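Phosphate-binding protein (Xanthomonas axonopodis pv. citri, PDB 5UB3) probably acts as a periplasmic solute-binding receptor of the phosphonate-binding family, paired with a diguanylate cyclase, and can hold a chloride ion. Local coordinates at residues L96-R101 against V184-E189; F170-L175 against R198-V203; W62-T67 against K246-T251. One frame throughout, in Å; residues are numbered along the deposited sequence.

Contact 1 (L96-R101 against V184-E189); sequences LFFVRR and VDWDDE
W186 swings its CG anti to the backbone N (chi1 -173°), which extends the indole from the short helical turn 183-186 toward strand 92-100. L96 and F98 answer by folding CG between their own backbone N and carbonyl carbon, which points a leucine branch over the indole and sets the phenyl at a slant to its six-membered end. In this periplasmic-binding-protein fold the strand runs antiparallel between strands 178-182 and 200-205, and the indole packs against the face of it that carries L96 and F98. L96 crosses the indole at about a right angle: CD2 sits over one face of the five-membered ring, 4.1 Å from its centroid and 29° off the normal, a CH-pi contact offset toward the rim. The same methyl lies 3.7 Å from CB of W186, whereas the other branch, CD1, reaches CE3 of the indole at 3.9 Å. F98 takes the far end of the six-membered ring. Its ring and that of W186 meet obliquely, planes at 51° and centroids 5.5 Å apart.

Elsewhere K197 makes a cation-pi contact with the indole, and M192, F200 and I202 also touch it. The turn itself is closed by the backbone bond from D187 N to V184 O, 3.0 Å long, and D185 ties it to K164 of helix 164-172 by a salt bridge. CZ3 of W186, at the end of the six-membered ring, comes to 3.7 Å from CG of F98 and 3.8 Å from its CB.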
loop_
_atom_site.group_PDB
_atom_site.type_symbol
_atom_site.label_atom_id
_atom_site.label_comp_id
_atom_site.label_asym_id
_atom_site.label_seq_id
_atom_site.Cartn_x
_atom_site.Cartn_y
_atom_site.Cartn_z
ATOM N N LEU A 96 3.458 -12.482 0.567
ATOM C CA LEU A 96 3.725 -13.858 0.230
ATOM C C LEU A 96 4.102 -13.996 -1.226
ATOM O O LEU A 96 3.651 -13.233 -2.107
ATOM C CB LEU A 96 2.571 -14.748 0.628
ATOM C CG LEU A 96 1.138 -14.428 0.284
ATOM C CD1 LEU A 96 1.005 -14.706 -1.190
ATOM C CD2 LEU A 96 0.102 -15.238 1.091
ATOM N N PHE A 97 4.997 -14.922 -1.472
ATOM C CA PHE A 97 5.390 -15.234 -2.838
ATOM C C PHE A 97 4.713 -16.528 -3.135
ATOM O O PHE A 97 4.758 -17.444 -2.331
ATOM C CB PHE A 97 6.880 -15.412 -2.945
ATOM C CG PHE A 97 7.674 -14.136 -2.798
ATOM C CD1 PHE A 97 7.854 -13.567 -1.559
ATOM C CD2 PHE A 97 8.273 -13.551 -3.887
ATOM C CE1 PHE A 97 8.603 -12.419 -1.415
ATOM C CE2 PHE A 97 9.011 -12.397 -3.767
ATOM C CZ PHE A 97 9.204 -11.843 -2.513
ATOM N N PHE A 98 4.117 -16.652 -4.308
ATOM C CA PHE A 98 3.462 -17.875 -4.636
ATOM C C PHE A 98 3.766 -18.299 -6.064
ATOM O O PHE A 98 4.090 -17.474 -6.916
ATOM C CB PHE A 98 1.962 -17.737 -4.422
ATOM C CG PHE A 98 1.323 -16.779 -5.344
ATOM C CD1 PHE A 98 1.251 -15.426 -5.005
ATOM C CD2 PHE A 98 0.817 -17.203 -6.590
ATOM C CE1 PHE A 98 0.691 -14.514 -5.879
ATOM C CE2 PHE A 98 0.250 -16.310 -7.452
ATOM C CZ PHE A 98 0.192 -14.963 -7.115
ATOM N N VAL A 99 3.655 -19.588 -6.294
ATOM C CA VAL A 99 3.809 -20.190 -7.620
ATOM C C VAL A 99 2.723 -21.180 -7.944
ATOM O O VAL A 99 1.972 -21.612 -7.064
ATOM C CB VAL A 99 5.102 -20.990 -7.704
ATOM C CG1 VAL A 99 6.286 -20.081 -7.410
ATOM C CG2 VAL A 99 5.077 -22.208 -6.776
ATOM N N ARG A 100 2.706 -21.612 -9.194
ATOM C CA ARG A 100 1.916 -22.801 -9.511
ATOM C C ARG A 100 2.425 -24.010 -8.744
ATOM O O ARG A 100 3.618 -24.172 -8.503
ATOM C CB ARG A 100 1.918 -23.092 -10.995
ATOM C CG ARG A 100 1.101 -22.066 -11.763
ATOM C CD ARG A 100 0.871 -22.573 -13.163
ATOM N NE ARG A 100 0.268 -23.910 -13.128
ATOM C CZ ARG A 100 -1.039 -24.190 -13.181
ATOM N NH1 ARG A 100 -1.974 -23.230 -13.312
ATOM N NH2 ARG A 100 -1.409 -25.481 -13.154
ATOM N N ARG A 101 1.502 -24.847 -8.305
ATOM C CA ARG A 101 1.897 -25.990 -7.487
ATOM C C ARG A 101 2.776 -26.917 -8.342
ATOM O O ARG A 101 3.681 -27.508 -7.828
ATOM C CB ARG A 101 0.664 -26.658 -6.845
ATOM C CG ARG A 101 0.657 -28.182 -6.766
ATOM C CD ARG A 101 -0.240 -28.744 -5.648
ATOM N NE ARG A 101 0.201 -28.377 -4.288
ATOM C CZ ARG A 101 1.373 -28.703 -3.703
ATOM N NH1 ARG A 101 2.318 -29.415 -4.329
ATOM N NH2 ARG A 101 1.611 -28.299 -2.448
ATOM N N VAL A 184 -3.318 -10.787 3.004
ATOM C CA VAL A 184 -4.747 -10.448 2.985
ATOM C C VAL A 184 -5.342 -10.611 1.596
ATOM O O VAL A 184 -6.457 -11.170 1.402
ATOM C CB VAL A 184 -4.972 -9.014 3.443
ATOM C CG1 VAL A 184 -6.471 -8.702 3.486
ATOM C CG2 VAL A 184 -4.345 -8.809 4.800
ATOM N N ASP A 185 -4.590 -10.141 0.613
ATOM C CA ASP A 185 -4.945 -10.336 -0.771
ATOM C C ASP A 185 -5.175 -11.784 -1.119
ATOM O O ASP A 185 -6.102 -12.097 -1.847
ATOM C CB ASP A 185 -3.822 -9.875 -1.679
ATOM C CG ASP A 185 -3.607 -8.407 -1.672
ATOM O OD1 ASP A 185 -4.509 -7.601 -1.367
ATOM O OD2 ASP A 185 -2.489 -8.047 -2.064
ATOM N N TRP A 186 -4.344 -12.670 -0.574
ATOM C CA TRP A 186 -4.453 -14.089 -0.777
ATOM C C TRP A 186 -5.862 -14.634 -0.514
ATOM O O TRP A 186 -6.295 -15.556 -1.181
ATOM C CB TRP A 186 -3.471 -14.776 0.144
ATOM C CG TRP A 186 -3.327 -16.261 -0.032
ATOM C CD1 TRP A 186 -3.688 -17.227 0.866
ATOM C CD2 TRP A 186 -2.727 -16.962 -1.166
ATOM N NE1 TRP A 186 -3.356 -18.461 0.368
ATOM C CE2 TRP A 186 -2.762 -18.329 -0.865
ATOM C CE3 TRP A 186 -2.171 -16.546 -2.387
ATOM C CZ2 TRP A 186 -2.253 -19.312 -1.737
ATOM C CZ3 TRP A 186 -1.649 -17.520 -3.267
ATOM C CH2 TRP A 186 -1.705 -18.887 -2.929
ATOM N N ASP A 187 -6.542 -14.075 0.488
ATOM C CA ASP A 187 -7.861 -14.532 0.939
ATOM C C ASP A 187 -8.976 -13.643 0.421
ATOM O O ASP A 187 -10.151 -13.827 0.766
ATOM C CB ASP A 187 -7.886 -14.614 2.490
ATOM C CG ASP A 187 -7.068 -15.791 3.015
ATOM O OD1 ASP A 187 -7.093 -16.864 2.392
ATOM O OD2 ASP A 187 -6.341 -15.637 3.992
ATOM N N ASP A 188 -8.615 -12.675 -0.409
ATOM C CA ASP A 188 -9.566 -11.808 -1.015
ATOM C C ASP A 188 -9.837 -12.307 -2.420
ATOM O O ASP A 188 -9.025 -12.108 -3.304
ATOM C CB ASP A 188 -9.001 -10.405 -1.069
ATOM C CG ASP A 188 -9.995 -9.405 -1.509
ATOM O OD1 ASP A 188 -10.879 -9.759 -2.324
ATOM O OD2 ASP A 188 -9.892 -8.265 -1.014
ATOM N N GLU A 189 -11.038 -12.823 -2.646
ATOM C CA GLU A 189 -11.365 -13.446 -3.917
ATOM C C GLU A 189 -11.399 -12.534 -5.168
ATOM O O GLU A 189 -11.334 -13.062 -6.264
ATOM C CB GLU A 189 -12.650 -14.244 -3.782
ATOM C CG GLU A 189 -12.551 -15.318 -2.681
ATOM C CD GLU A 189 -13.765 -16.206 -2.632
ATOM O OE1 GLU A 189 -14.551 -16.111 -3.585
ATOM O OE2 GLU A 189 -13.907 -16.961 -1.653
#

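Contact 2 (F170-L175 against R198-V203); sequences FVHKHL and RDFRIV
D199, just ahead of strand 200-205, takes the polar end of H172 from helix 164-172. With CG anti to the backbone N, the imidazole of H172 extends from the last residue of the helix toward D199. NE2 of the histidine donates to OD2 of the aspartate over 2.8 Å in a nearly straight His-carboxylate hydrogen bond (174°) that uses the anti lone pair of OD2. The acceptor lies in the ring plane, and ring and carboxylate are almost coplanar, 11° apart. The bond, with F196 stacked on the ring, probably holds the imidazole's rotation, and the nearby negative charge would probably favour a proton on NE2.

F200 comes next and turns its ring to the last turn of the helix. Imidazole and phenyl form an offset edge-to-face pair, the edge of H172 toward the face of F200, with centroids 5.7 Å apart and planes at 76°. At the rim of the phenyl, CZ of F200 packs 3.6 Å from CB of H172. V171 adds its CG1 branch, 3.9 Å from CE1 of F200.

Beyond F200 the strand moves off from the helix. R201 sends its guanidinium to the carbonyl oxygens of I105 and R101, and I202 leans on W186.

The contact joins a helix to strands of one alpha/beta lobe of the periplasmic-binding-protein fold. The helix ends in a Schellman motif, L175 N bonded to F170 O at 2.9 Å and H174, of positive phi, the C-prime residue. This end packs against strands 200-205 and 92-100, which are paired there, R100 NH1 bonding to H172 O.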
loop_
_atom_site.group_PDB
_atom_site.type_symbol
_atom_site.label_atom_id
_atom_site.label_comp_id
_atom_site.label_asym_id
_atom_site.label_seq_id
_atom_site.Cartn_x
_atom_site.Cartn_y
_atom_site.Cartn_z
ATOM N N PHE A 170 -1.358 -13.901 -14.298
ATOM C CA PHE A 170 -0.139 -14.203 -15.074
ATOM C C PHE A 170 0.561 -15.420 -14.575
ATOM O O PHE A 170 1.117 -16.155 -15.349
ATOM C CB PHE A 170 0.885 -13.039 -15.071
ATOM C CG PHE A 170 0.602 -11.995 -16.095
ATOM C CD1 PHE A 170 -0.468 -11.160 -15.963
ATOM C CD2 PHE A 170 1.437 -11.837 -17.174
ATOM C CE1 PHE A 170 -0.729 -10.198 -16.913
ATOM C CE2 PHE A 170 1.195 -10.869 -18.124
ATOM C CZ PHE A 170 0.111 -10.054 -17.995
ATOM N N VAL A 171 0.588 -15.612 -13.271
ATOM C CA VAL A 171 1.216 -16.809 -12.708
ATOM C C VAL A 171 0.329 -18.013 -13.012
ATOM O O VAL A 171 0.843 -19.111 -13.339
ATOM C CB VAL A 171 1.502 -16.701 -11.206
ATOM C CG1 VAL A 171 2.214 -17.944 -10.695
ATOM C CG2 VAL A 171 2.380 -15.518 -10.982
ATOM N N HIS A 172 -0.993 -17.804 -12.970
ATOM C CA HIS A 172 -1.845 -18.952 -13.173
ATOM C C HIS A 172 -1.710 -19.460 -14.584
ATOM O O HIS A 172 -1.724 -20.673 -14.794
ATOM C CB HIS A 172 -3.280 -18.681 -12.865
ATOM C CG HIS A 172 -4.075 -19.940 -12.819
ATOM N ND1 HIS A 172 -4.958 -20.294 -13.810
ATOM C CD2 HIS A 172 -4.039 -20.979 -11.960
ATOM C CE1 HIS A 172 -5.477 -21.473 -13.536
ATOM N NE2 HIS A 172 -4.927 -21.917 -12.426
ATOM N N LYS A 173 -1.529 -18.515 -15.523
ATOM C CA LYS A 173 -1.557 -18.810 -16.923
ATOM C C LYS A 173 -0.183 -19.160 -17.461
ATOM O O LYS A 173 -0.051 -19.240 -18.682
ATOM C CB LYS A 173 -2.238 -17.676 -17.701
ATOM C CG LYS A 173 -3.692 -17.533 -17.289
ATOM C CD LYS A 173 -4.371 -16.394 -17.986
ATOM C CE LYS A 173 -5.593 -15.861 -17.230
ATOM N NZ LYS A 173 -6.619 -16.915 -17.268
ATOM N N HIS A 174 0.799 -19.461 -16.585
ATOM C CA HIS A 174 2.169 -19.831 -16.958
ATOM C C HIS A 174 2.923 -18.698 -17.695
ATOM O O HIS A 174 3.856 -18.955 -18.434
ATOM C CB HIS A 174 2.229 -21.129 -17.803
ATOM C CG HIS A 174 1.834 -22.360 -17.061
ATOM N ND1 HIS A 174 0.531 -22.824 -17.022
ATOM C CD2 HIS A 174 2.572 -23.242 -16.349
ATOM C CE1 HIS A 174 0.485 -23.933 -16.309
ATOM N NE2 HIS A 174 1.709 -24.201 -15.876
ATOM N N LEU A 175 2.526 -17.449 -17.506
ATOM C CA LEU A 175 3.233 -16.367 -18.188
ATOM C C LEU A 175 4.404 -15.947 -17.353
ATOM O O LEU A 175 5.382 -15.548 -17.896
ATOM C CB LEU A 175 2.322 -15.202 -18.410
ATOM C CG LEU A 175 1.147 -15.588 -19.308
ATOM C CD1 LEU A 175 0.050 -14.544 -19.174
ATOM C CD2 LEU A 175 1.563 -15.760 -20.765
ATOM N N ARG A 198 -6.351 -22.390 -6.010
ATOM C CA ARG A 198 -6.225 -23.839 -5.803
ATOM C C ARG A 198 -5.032 -24.419 -6.555
ATOM O O ARG A 198 -4.527 -25.447 -6.156
ATOM C CB ARG A 198 -7.511 -24.569 -6.207
ATOM C CG ARG A 198 -7.757 -24.585 -7.694
ATOM C CD ARG A 198 -9.208 -24.897 -7.962
ATOM N NE ARG A 198 -9.479 -25.215 -9.355
ATOM C CZ ARG A 198 -10.702 -25.321 -9.877
ATOM N NH1 ARG A 198 -11.781 -25.106 -9.123
ATOM N NH2 ARG A 198 -10.864 -25.593 -11.157
ATOM N N ASP A 199 -4.579 -23.750 -7.618
ATOM C CA ASP A 199 -3.386 -24.211 -8.345
ATOM C C ASP A 199 -2.058 -23.663 -7.853
ATOM O O ASP A 199 -1.017 -23.943 -8.443
ATOM C CB ASP A 199 -3.581 -23.983 -9.826
ATOM C CG ASP A 199 -4.683 -24.901 -10.432
ATOM O OD1 ASP A 199 -4.860 -26.038 -10.014
ATOM O OD2 ASP A 199 -5.367 -24.435 -11.329
ATOM N N PHE A 200 -2.092 -22.901 -6.755
ATOM C CA PHE A 200 -0.929 -22.227 -6.216
ATOM C C PHE A 200 -0.430 -22.760 -4.884
ATOM O O PHE A 200 -1.183 -23.250 -4.062
ATOM C CB PHE A 200 -1.257 -20.730 -5.983
ATOM C CG PHE A 200 -1.515 -19.942 -7.217
ATOM C CD1 PHE A 200 -0.949 -20.278 -8.437
ATOM C CD2 PHE A 200 -2.267 -18.809 -7.151
ATOM C CE1 PHE A 200 -1.184 -19.501 -9.557
ATOM C CE2 PHE A 200 -2.530 -18.016 -8.290
ATOM C CZ PHE A 200 -1.965 -18.359 -9.479
ATOM N N ARG A 201 0.853 -22.559 -4.667
ATOM C CA ARG A 201 1.539 -22.897 -3.464
ATOM C C ARG A 201 2.298 -21.625 -3.006
ATOM O O ARG A 201 2.982 -20.949 -3.808
ATOM C CB ARG A 201 2.510 -24.020 -3.838
ATOM C CG ARG A 201 3.485 -24.478 -2.789
ATOM C CD ARG A 201 4.005 -25.888 -3.136
ATOM N NE ARG A 201 4.413 -26.035 -4.549
ATOM C CZ ARG A 201 5.524 -25.542 -5.038
ATOM N NH1 ARG A 201 6.336 -24.862 -4.244
ATOM N NH2 ARG A 201 5.821 -25.701 -6.329
ATOM N N ILE A 202 2.256 -21.355 -1.702
ATOM C CA ILE A 202 3.091 -20.297 -1.118
ATOM C C ILE A 202 4.530 -20.771 -0.910
ATOM O O ILE A 202 4.762 -21.794 -0.295
ATOM C CB ILE A 202 2.474 -19.786 0.182
ATOM C CG1 ILE A 202 1.076 -19.195 -0.130
ATOM C CG2 ILE A 202 3.387 -18.774 0.826
ATOM C CD1 ILE A 202 0.197 -19.178 1.086
ATOM N N VAL A 203 5.503 -20.043 -1.463
ATOM C CA VAL A 203 6.903 -20.423 -1.318
ATOM C C VAL A 203 7.708 -19.578 -0.333
ATOM O O VAL A 203 8.799 -19.974 0.044
ATOM C CB VAL A 203 7.638 -20.540 -2.699
ATOM C CG1 VAL A 203 6.975 -21.631 -3.500
ATOM C CG2 VAL A 203 7.682 -19.226 -3.465
#

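Contact 3 (W62-T67 against K246-T251); sequences WVSETT and KRFFDT
S64 lies midway along strand 62-66, facing F248 at the point where helix 242-247 stops, with 8.8 Å between their CA atoms. F248 is the first residue to leave helical geometry and is the centre of an inverse gamma turn. F249 and D250 then both adopt positive phi, and D250 N remains bonded to K246 O at 2.9 Å. The tight reversal turns the rings of F248 and F249 to the strand.

F248, its CG anti to the backbone N (chi1 -162°), drives the far end of its phenyl against the serine. CZ of F248 is 3.4 Å from CB of S64, and CE2 of F248 is 3.7 Å from OG of S64. Two residues back along the strand, the W62 side chain crosses that of F248 obliquely, CZ2 of W62 meeting CZ of F248 at 4.0 Å. CE2 of F249 lies over one face of the F248 ring, 3.9 Å above its plane and offset toward the rim.

In the alpha/beta lobe of this binding-protein fold, strand 62-66 runs parallel to strand 4-8 and antiparallel to strand 209-217, and the 246-251 turn closes over it together with L21 and L24 of helix 14-28, which touch F248.

One water donates to OG of S64 at 2.9 Å and to OG1 of T251 at 2.7 Å, bridging the segments. E214 grips two strand side chains, OE2 bonding to OG of S64 and OE1 to NE1 of W62, while NH2 of R87 is a further partner of S64 OG.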
loop_
_atom_site.group_PDB
_atom_site.type_symbol
_atom_site.label_atom_id
_atom_site.label_comp_id
_atom_site.label_asym_id
_atom_site.label_seq_id
_atom_site.Cartn_x
_atom_site.Cartn_y
_atom_site.Cartn_z
ATOM N N TRP A 62 -4.379 15.037 3.270
ATOM C CA TRP A 62 -4.534 13.857 4.072
ATOM C C TRP A 62 -4.703 12.689 3.119
ATOM O O TRP A 62 -5.478 12.779 2.173
ATOM C CB TRP A 62 -5.733 14.054 4.997
ATOM C CG TRP A 62 -6.351 12.811 5.566
ATOM C CD1 TRP A 62 -5.725 11.655 5.971
ATOM C CD2 TRP A 62 -7.732 12.616 5.822
ATOM N NE1 TRP A 62 -6.645 10.734 6.426
ATOM C CE2 TRP A 62 -7.884 11.306 6.379
ATOM C CE3 TRP A 62 -8.864 13.417 5.653
ATOM C CZ2 TRP A 62 -9.140 10.762 6.692
ATOM C CZ3 TRP A 62 -10.123 12.876 6.010
ATOM C CH2 TRP A 62 -10.237 11.567 6.509
ATOM N N VAL A 63 -3.883 11.669 3.303
ATOM C CA VAL A 63 -4.018 10.452 2.524
ATOM C C VAL A 63 -4.069 9.260 3.469
ATOM O O VAL A 63 -3.459 9.294 4.531
ATOM C CB VAL A 63 -2.899 10.264 1.510
ATOM C CG1 VAL A 63 -2.841 11.401 0.489
ATOM C CG2 VAL A 63 -1.571 10.060 2.228
ATOM N N SER A 64 -4.752 8.196 3.052
ATOM C CA SER A 64 -4.774 6.985 3.795
ATOM C C SER A 64 -4.126 5.999 2.874
ATOM O O SER A 64 -4.651 5.789 1.826
ATOM C CB SER A 64 -6.194 6.545 4.082
ATOM O OG SER A 64 -6.171 5.411 4.942
ATOM N N GLU A 65 -2.994 5.427 3.264
ATOM C CA GLU A 65 -2.122 4.587 2.363
ATOM C C GLU A 65 -1.586 3.402 3.093
ATOM O O GLU A 65 -1.496 3.413 4.347
ATOM C CB GLU A 65 -0.890 5.362 1.939
ATOM C CG GLU A 65 -1.180 6.510 1.042
ATOM C CD GLU A 65 -1.696 6.124 -0.315
ATOM O OE1 GLU A 65 -1.614 4.972 -0.697
ATOM O OE2 GLU A 65 -2.194 7.048 -0.988
ATOM N N THR A 66 -1.135 2.406 2.328
ATOM C CA THR A 66 -0.422 1.328 2.944
ATOM C C THR A 66 0.921 1.878 3.370
ATOM O O THR A 66 1.358 2.840 2.842
ATOM C CB THR A 66 -0.243 0.182 1.978
ATOM O OG1 THR A 66 0.574 0.661 0.918
ATOM C CG2 THR A 66 -1.654 -0.309 1.447
ATOM N N THR A 67 1.559 1.245 4.330
ATOM C CA THR A 67 2.717 1.823 4.958
ATOM C C THR A 67 3.939 2.046 4.079
ATOM O O THR A 67 4.655 2.989 4.300
ATOM C CB THR A 67 3.078 1.013 6.188
ATOM O OG1 THR A 67 3.121 -0.363 5.843
ATOM C CG2 THR A 67 2.040 1.238 7.252
ATOM N N LYS A 246 -16.577 1.674 6.608
ATOM C CA LYS A 246 -16.646 0.416 5.838
ATOM C C LYS A 246 -16.160 0.685 4.419
ATOM O O LYS A 246 -15.297 -0.035 3.866
ATOM C CB LYS A 246 -18.085 -0.158 5.904
ATOM C CG LYS A 246 -18.431 -1.325 4.963
ATOM C CD LYS A 246 -17.412 -2.468 4.975
ATOM C CE LYS A 246 -17.498 -3.335 6.239
ATOM N NZ LYS A 246 -18.626 -4.301 6.236
ATOM N N ARG A 247 -16.653 1.795 3.881
ATOM C CA ARG A 247 -16.302 2.242 2.532
ATOM C C ARG A 247 -14.806 2.650 2.423
ATOM O O ARG A 247 -14.167 2.539 1.362
ATOM C CB ARG A 247 -17.174 3.465 2.201
ATOM C CG ARG A 247 -18.704 3.231 2.148
ATOM C CD ARG A 247 -19.284 2.686 0.851
ATOM N NE ARG A 247 -18.368 2.686 -0.283
ATOM C CZ ARG A 247 -18.624 2.119 -1.467
ATOM N NH1 ARG A 247 -17.700 2.162 -2.426
ATOM N NH2 ARG A 247 -19.797 1.540 -1.714
ATOM N N PHE A 248 -14.275 3.147 3.547
ATOM C CA PHE A 248 -12.912 3.607 3.652
ATOM C C PHE A 248 -11.972 2.404 3.860
ATOM O O PHE A 248 -11.319 2.304 4.878
ATOM C CB PHE A 248 -12.834 4.629 4.797
ATOM C CG PHE A 248 -11.625 5.517 4.788
ATOM C CD1 PHE A 248 -11.463 6.465 3.823
ATOM C CD2 PHE A 248 -10.701 5.467 5.806
ATOM C CE1 PHE A 248 -10.392 7.342 3.866
ATOM C CE2 PHE A 248 -9.626 6.341 5.866
ATOM C CZ PHE A 248 -9.450 7.248 4.868
ATOM N N PHE A 249 -11.883 1.537 2.860
ATOM C CA PHE A 249 -10.972 0.363 2.848
ATOM C C PHE A 249 -11.203 -0.528 4.042
ATOM O O PHE A 249 -10.267 -1.158 4.572
ATOM C CB PHE A 249 -9.550 0.870 2.823
ATOM C CG PHE A 249 -9.387 2.025 1.895
ATOM C CD1 PHE A 249 -9.630 1.848 0.542
ATOM C CD2 PHE A 249 -9.121 3.307 2.370
ATOM C CE1 PHE A 249 -9.560 2.918 -0.336
ATOM C CE2 PHE A 249 -9.014 4.376 1.501
ATOM C CZ PHE A 249 -9.226 4.183 0.137
ATOM N N ASP A 250 -12.462 -0.548 4.461
ATOM C CA ASP A 250 -12.917 -1.320 5.621
ATOM C C ASP A 250 -12.103 -0.985 6.821
ATOM O O ASP A 250 -11.532 -1.842 7.474
ATOM C CB ASP A 250 -12.910 -2.802 5.304
ATOM C CG ASP A 250 -13.631 -3.635 6.365
ATOM O OD1 ASP A 250 -14.520 -3.168 7.066
ATOM O OD2 ASP A 250 -13.254 -4.769 6.525
ATOM N N THR A 251 -12.006 0.295 7.111
ATOM C CA THR A 251 -11.207 0.713 8.282
ATOM C C THR A 251 -11.960 0.344 9.559
ATOM O O THR A 251 -13.119 0.643 9.704
ATOM C CB THR A 251 -10.870 2.202 8.224
ATOM O OG1 THR A 251 -10.040 2.432 7.055
ATOM C CG2 THR A 251 -10.175 2.652 9.503
HETATM O O HOH W 1 -7.856 3.138 5.580
#

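Overall arrangement
Contacts 1 and 2 are neighbours, their centres 8 Å apart, and their segments alternate along the chain. Strands 92-100 and 200-205 join them directly: R101 N probably bonds to D199 O and V99 O to R201 N. Contact 3 stands apart, its centre about 22 Å from that of contact 1 and about 29 Å from that of contact 2. Its two segments, early and late in the chain, enclose both other contacts. Such nesting is consistent with the two-lobed binding-protein fold, in which the chain leaves the lobe of contact 3, builds the lobe of contacts 1 and 2 and returns. Strand 209-217, paired with both 62-66 and 92-100, connects the two regions.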